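Local coordinates for protein PHOX (Pseudomonas fluorescens, PDB 4A9V) that hydrolyses phosphate monoesters as an alkaline phosphatase, using a cofactor of iron and calcium ions, at residues N241-D253 against P261-E273. Sequence-based numbering, arbitrary orientation.
Sequences NELNRHGWVVEID and PVKRTALGRFKHE. With CA (calcium ion), chain Q; FEO (mu-oxo-diiron), chain S; EDO (1,2-ethanediol), chain M.
An antiparallel beta hairpin of the PhoX propeller pairs Glu251 with Val262 and Val250 with Lys263, and the chain beyond its second strand loops on to the metal ligand Glu273. Glu251 N donates a hydrogen bond to Val262 O at 2.8 Å, and Val262 N returns the bond to Glu251 O. Past the paired strands, the indole of Trp248 is wedged between two aliphatic groups: Thr265 CG2 lies 3.6 Å from the centroid of its six-membered ring, and Arg269 CB sits over the opposite face, both as CH-pi contacts. Trp248 NE1 donates to Asn244 O at 2.9 Å, close to the ring plane. Were this indole replaced by an alanine, Thr265 and Arg269 would probably face each other across a gap, and Asn244 O would lose its donor. Arg269 stretches out, CG anti to N (chi1 174°), and carries its guanidinium to the end of the 3-10 segment 241-244, where NH2 meets Leu243 O at 2.9 Å from above the carbonyl plane. Lys263 NZ bonds Arg245 O at 3.0 Å and also salt-bridges Glu193 on the adjoining strand. On the other side of the sheet, Glu251 OE1 takes Arg264 NE at 2.8 Å in a salt bridge, while its OE2 bonds Thr188. Val249 CG2 covers one face of His272, whose NE2 donates to Gly268 O at 2.7 Å. Next in the chain, Glu273 bridges iron and calcium, a carboxylate shared by two metals in the iron-calcium cofactor of PhoX.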
loop_
_atom_site.group_PDB
_atom_site.type_symbol
_atom_site.label_atom_id
_atom_site.label_comp_id
_atom_site.label_asym_id
_atom_site.label_seq_id
_atom_site.Cartn_x
_atom_site.Cartn_y
_atom_site.Cartn_z
ATOM N N ASN A 241 -20.758 -3.199 14.039
ATOM C CA ASN A 241 -20.167 -1.881 13.827
ATOM C C ASN A 241 -18.652 -1.902 13.900
ATOM O O ASN A 241 -18.009 -0.935 13.484
ATOM C CB ASN A 241 -20.697 -0.838 14.804
ATOM C CG ASN A 241 -22.111 -0.396 14.486
ATOM O OD1 ASN A 241 -22.679 -0.752 13.451
ATOM N ND2 ASN A 241 -22.661 0.440 15.348
ATOM N N GLU A 242 -18.059 -3.007 14.346
ATOM C CA GLU A 242 -16.602 -3.106 14.282
ATOM C C GLU A 242 -16.107 -2.997 12.842
ATOM O O GLU A 242 -15.032 -2.453 12.607
ATOM C CB GLU A 242 -16.088 -4.388 14.941
ATOM C CG GLU A 242 -14.569 -4.448 15.083
ATOM C CD GLU A 242 -13.990 -3.467 16.086
ATOM O OE1 GLU A 242 -14.766 -2.788 16.792
ATOM O OE2 GLU A 242 -12.740 -3.377 16.168
ATOM N N LEU A 243 -16.909 -3.442 11.874
ATOM C CA LEU A 243 -16.535 -3.306 10.462
ATOM C C LEU A 243 -16.294 -1.845 10.074
ATOM O O LEU A 243 -15.557 -1.564 9.129
ATOM C CB LEU A 243 -17.635 -3.911 9.583
ATOM C CG LEU A 243 -17.215 -4.255 8.151
ATOM C CD1 LEU A 243 -16.311 -5.477 8.133
ATOM C CD2 LEU A 243 -18.423 -4.466 7.254
ATOM N N ASN A 244 -16.973 -0.920 10.748
ATOM C CA ASN A 244 -16.882 0.494 10.404
ATOM C C ASN A 244 -15.650 1.176 10.980
ATOM O O ASN A 244 -15.303 2.281 10.565
ATOM C CB ASN A 244 -18.130 1.235 10.868
ATOM C CG ASN A 244 -19.379 0.731 10.200
ATOM O OD1 ASN A 244 -19.341 0.279 9.061
ATOM N ND2 ASN A 244 -20.494 0.784 10.915
ATOM N N ARG A 245 -14.991 0.514 11.925
ATOM C CA ARG A 245 -13.891 1.102 12.680
ATOM C C ARG A 245 -12.527 0.720 12.085
ATOM O O ARG A 245 -11.482 1.037 12.657
ATOM C CB ARG A 245 -14.013 0.702 14.150
ATOM C CG ARG A 245 -15.200 1.389 14.826
ATOM C CD ARG A 245 -15.926 0.522 15.835
ATOM N NE ARG A 245 -15.059 0.041 16.908
ATOM C CZ ARG A 245 -14.713 0.760 17.968
ATOM N NH1 ARG A 245 -15.178 1.991 18.125
ATOM N NH2 ARG A 245 -13.899 0.244 18.875
ATOM N N HIS A 246 -12.569 0.173 10.872
ATOM C CA HIS A 246 -11.399 -0.193 10.085
ATOM C C HIS A 246 -11.669 0.150 8.641
ATOM O O HIS A 246 -12.817 0.397 8.248
ATOM C CB HIS A 246 -11.094 -1.683 10.252
ATOM C CG HIS A 246 -10.899 -2.088 11.683
ATOM N ND1 HIS A 246 -9.733 -1.877 12.341
ATOM C CD2 HIS A 246 -11.820 -2.513 12.631
ATOM C CE1 HIS A 246 -9.905 -2.195 13.639
ATOM N NE2 HIS A 246 -11.182 -2.570 13.819
ATOM N N GLY A 247 -10.600 0.226 7.849
ATOM C CA GLY A 247 -10.669 0.771 6.496
ATOM C C GLY A 247 -10.321 2.253 6.420
ATOM O O GLY A 247 -10.798 2.959 5.526
ATOM N N TRP A 248 -9.439 2.702 7.311
ATOM C CA TRP A 248 -9.063 4.112 7.411
ATOM C C TRP A 248 -7.583 4.294 7.202
ATOM O O TRP A 248 -6.799 3.336 7.254
ATOM C CB TRP A 248 -9.450 4.645 8.790
ATOM C CG TRP A 248 -10.907 4.450 9.130
ATOM C CD1 TRP A 248 -11.461 3.465 9.937
ATOM C CD2 TRP A 248 -12.038 5.265 8.684
ATOM N NE1 TRP A 248 -12.827 3.609 10.015
ATOM C CE2 TRP A 248 -13.224 4.694 9.300
ATOM C CE3 TRP A 248 -12.172 6.390 7.881
ATOM C CZ2 TRP A 248 -14.470 5.274 9.154
ATOM C CZ3 TRP A 248 -13.440 6.939 7.703
ATOM C CH2 TRP A 248 -14.561 6.402 8.342
ATOM N N VAL A 249 -7.198 5.536 6.942
ATOM C CA VAL A 249 -5.816 5.974 7.024
ATOM C C VAL A 249 -5.518 6.335 8.475
ATOM O O VAL A 249 -6.285 7.046 9.121
ATOM C CB VAL A 249 -5.584 7.189 6.114
ATOM C CG1 VAL A 249 -4.138 7.649 6.205
ATOM C CG2 VAL A 249 -5.932 6.839 4.676
ATOM N N VAL A 250 -4.407 5.814 8.976
ATOM C CA VAL A 250 -4.025 5.963 10.371
ATOM C C VAL A 250 -2.700 6.720 10.451
ATOM O O VAL A 250 -1.744 6.388 9.755
ATOM C CB VAL A 250 -3.874 4.576 11.032
ATOM C CG1 VAL A 250 -3.515 4.721 12.500
ATOM C CG2 VAL A 250 -5.148 3.767 10.867
ATOM N N GLU A 251 -2.659 7.768 11.268
ATOM C CA GLU A 251 -1.488 8.622 11.401
ATOM C C GLU A 251 -0.710 8.257 12.669
ATOM O O GLU A 251 -1.277 8.143 13.766
ATOM C CB GLU A 251 -1.917 10.091 11.437
ATOM C CG GLU A 251 -0.746 11.060 11.411
ATOM C CD GLU A 251 -1.141 12.517 11.238
ATOM O OE1 GLU A 251 -2.348 12.834 11.324
ATOM O OE2 GLU A 251 -0.227 13.359 11.116
ATOM N N ILE A 252 0.588 8.035 12.480
ATOM C CA ILE A 252 1.518 7.602 13.517
ATOM C C ILE A 252 2.677 8.592 13.606
ATOM O O ILE A 252 3.234 8.995 12.589
ATOM C CB ILE A 252 2.077 6.200 13.167
ATOM C CG1 ILE A 252 0.964 5.145 13.212
ATOM C CG2 ILE A 252 3.238 5.810 14.076
ATOM C CD1 ILE A 252 1.284 3.861 12.470
ATOM N N ASP A 253 3.064 8.935 14.834
ATOM C CA ASP A 253 4.258 9.736 15.065
ATOM C C ASP A 253 5.423 8.829 15.446
ATOM O O ASP A 253 5.499 8.371 16.582
ATOM C CB ASP A 253 4.003 10.749 16.179
ATOM C CG ASP A 253 5.193 11.658 16.428
ATOM O OD1 ASP A 253 6.256 11.450 15.801
ATOM O OD2 ASP A 253 5.079 12.569 17.284
ATOM N N PRO A 261 -1.716 6.318 18.000
ATOM C CA PRO A 261 -2.055 6.596 16.607
ATOM C C PRO A 261 -3.532 6.907 16.430
ATOM O O PRO A 261 -4.371 6.524 17.254
ATOM C CB PRO A 261 -1.672 5.300 15.883
ATOM C CG PRO A 261 -0.663 4.650 16.783
ATOM C CD PRO A 261 -1.139 4.974 18.167
ATOM N N VAL A 262 -3.824 7.609 15.337
ATOM C CA VAL A 262 -5.137 8.207 15.125
ATOM C C VAL A 262 -5.685 7.821 13.755
ATOM O O VAL A 262 -5.067 8.101 12.726
ATOM C CB VAL A 262 -5.070 9.742 15.199
ATOM C CG1 VAL A 262 -6.466 10.329 15.069
ATOM C CG2 VAL A 262 -4.410 10.200 16.490
ATOM N N LYS A 263 -6.884 7.241 13.744
ATOM C CA LYS A 263 -7.602 6.980 12.496
ATOM C C LYS A 263 -8.254 8.262 12.001
ATOM O O LYS A 263 -9.051 8.884 12.706
ATOM C CB LYS A 263 -8.637 5.876 12.691
ATOM C CG LYS A 263 -8.035 4.609 13.285
ATOM C CD LYS A 263 -8.658 3.330 12.749
ATOM C CE LYS A 263 -7.972 2.114 13.348
ATOM N NZ LYS A 263 -8.449 0.829 12.765
ATOM N N ARG A 264 -7.877 8.679 10.797
ATOM C CA ARG A 264 -8.243 9.989 10.272
ATOM C C ARG A 264 -9.472 9.852 9.364
ATOM O O ARG A 264 -9.358 9.647 8.156
ATOM C CB ARG A 264 -7.062 10.602 9.515
ATOM C CG ARG A 264 -5.866 10.899 10.405
ATOM C CD ARG A 264 -6.175 11.971 11.439
ATOM N NE ARG A 264 -4.997 12.332 12.221
ATOM C CZ ARG A 264 -5.013 13.142 13.274
ATOM N NH1 ARG A 264 -6.138 13.741 13.639
ATOM N NH2 ARG A 264 -3.903 13.358 13.952
ATOM N N THR A 265 -10.660 9.949 9.954
ATOM C CA THR A 265 -11.880 9.641 9.222
ATOM C C THR A 265 -12.215 10.638 8.105
ATOM O O THR A 265 -12.969 10.294 7.195
ATOM C CB THR A 265 -13.102 9.425 10.139
ATOM O OG1 THR A 265 -13.438 10.640 10.824
ATOM C CG2 THR A 265 -12.841 8.304 11.141
ATOM N N ALA A 266 -11.648 11.843 8.134
ATOM C CA ALA A 266 -11.884 12.792 7.050
ATOM C C ALA A 266 -11.372 12.284 5.705
ATOM O O ALA A 266 -11.790 12.777 4.661
ATOM C CB ALA A 266 -11.276 14.151 7.363
ATOM N N LEU A 267 -10.451 11.323 5.722
ATOM C CA LEU A 267 -9.874 10.789 4.490
ATOM C C LEU A 267 -10.680 9.614 3.926
ATOM O O LEU A 267 -10.368 9.115 2.846
ATOM C CB LEU A 267 -8.407 10.390 4.704
ATOM C CG LEU A 267 -7.377 11.521 4.611
ATOM C CD1 LEU A 267 -7.621 12.629 5.631
ATOM C CD2 LEU A 267 -5.970 10.958 4.763
ATOM N N GLY A 268 -11.782 9.261 4.587
ATOM C CA GLY A 268 -12.731 8.300 4.034
ATOM C C GLY A 268 -12.398 6.850 4.350
ATOM O O GLY A 268 -11.245 6.520 4.654
ATOM N N ARG A 269 -13.416 5.998 4.275
ATOM C CA ARG A 269 -13.278 4.572 4.551
ATOM C C ARG A 269 -13.429 3.780 3.259
ATOM O O ARG A 269 -14.432 3.917 2.551
ATOM C CB ARG A 269 -14.339 4.123 5.565
ATOM C CG ARG A 269 -14.367 2.624 5.796
ATOM C CD ARG A 269 -15.231 2.292 6.995
ATOM N NE ARG A 269 -15.567 0.875 7.066
ATOM C CZ ARG A 269 -16.594 0.309 6.443
ATOM N NH1 ARG A 269 -17.390 1.019 5.660
ATOM N NH2 ARG A 269 -16.782 -0.995 6.552
ATOM N N PHE A 270 -12.420 2.974 2.950
ATOM C CA PHE A 270 -12.377 2.117 1.771
ATOM C C PHE A 270 -11.111 1.262 1.903
ATOM O O PHE A 270 -10.519 1.213 2.984
ATOM C CB PHE A 270 -12.472 2.912 0.434
ATOM C CG PHE A 270 -11.521 4.085 0.310
ATOM C CD1 PHE A 270 -10.260 3.920 -0.244
ATOM C CD2 PHE A 270 -11.978 5.378 0.522
ATOM C CE1 PHE A 270 -9.446 5.009 -0.492
ATOM C CE2 PHE A 270 -11.173 6.467 0.276
ATOM C CZ PHE A 270 -9.919 6.287 -0.260
ATOM N N LYS A 271 -10.781 0.485 0.878
ATOM C CA LYS A 271 -9.652 -0.429 0.968
ATOM C C LYS A 271 -8.380 0.296 0.509
ATOM O O LYS A 271 -7.956 0.208 -0.645
ATOM C CB LYS A 271 -9.948 -1.720 0.203
ATOM C CG LYS A 271 -11.154 -2.419 0.788
ATOM C CD LYS A 271 -11.447 -3.787 0.206
ATOM C CE LYS A 271 -12.777 -4.287 0.745
ATOM N NZ LYS A 271 -13.180 -5.596 0.168
ATOM N N HIS A 272 -7.871 1.134 1.408
ATOM C CA HIS A 272 -6.789 2.062 1.089
ATOM C C HIS A 272 -5.518 1.331 0.741
ATOM O O HIS A 272 -5.019 0.550 1.549
ATOM C CB HIS A 272 -6.494 2.937 2.302
ATOM C CG HIS A 272 -7.566 3.936 2.624
ATOM N ND1 HIS A 272 -7.571 5.179 2.090
ATOM C CD2 HIS A 272 -8.635 3.880 3.500
ATOM C CE1 HIS A 272 -8.602 5.873 2.591
ATOM N NE2 HIS A 272 -9.254 5.085 3.448
ATOM N N GLU A 273 -4.898 1.701 -0.379
ATOM C CA GLU A 273 -3.572 1.190 -0.725
ATOM C C GLU A 273 -2.486 2.082 -0.121
ATOM O O GLU A 273 -1.833 1.697 0.845
ATOM C CB GLU A 273 -3.399 1.069 -2.230
ATOM C CG GLU A 273 -2.064 0.439 -2.606
ATOM C CD GLU A 273 -2.129 -1.062 -2.801
ATOM O OE1 GLU A 273 -3.263 -1.590 -2.937
ATOM O OE2 GLU A 273 -1.042 -1.693 -2.856
HETATM CA CA CA Q . -0.024 -3.759 -3.051
HETATM FE FE1 FEO S . -2.099 -4.642 -0.168
HETATM FE FE2 FEO S . -3.581 -3.568 -3.120
HETATM O O FEO S . -2.184 -4.434 -2.107
HETATM C C1 EDO M . 0.079 11.066 15.052
HETATM O O1 EDO M . 0.947 12.192 15.226
HETATM C C2 EDO M . -1.314 11.561 14.681
HETATM O O2 EDO M . -1.361 12.985 14.841
HETATM O O HOH W 1 -9.214 7.479 6.362
HETATM O O HOH W 2 -0.036 -5.134 -0.573
HETATM O O HOH W 3 1.164 -2.514 -1.219
HETATM O O HOH W 4 2.325 -4.582 -2.993
HETATM O O HOH W 5 -0.443 -6.341 -3.304
HETATM O O HOH W 6 -2.639 -6.753 -0.802
#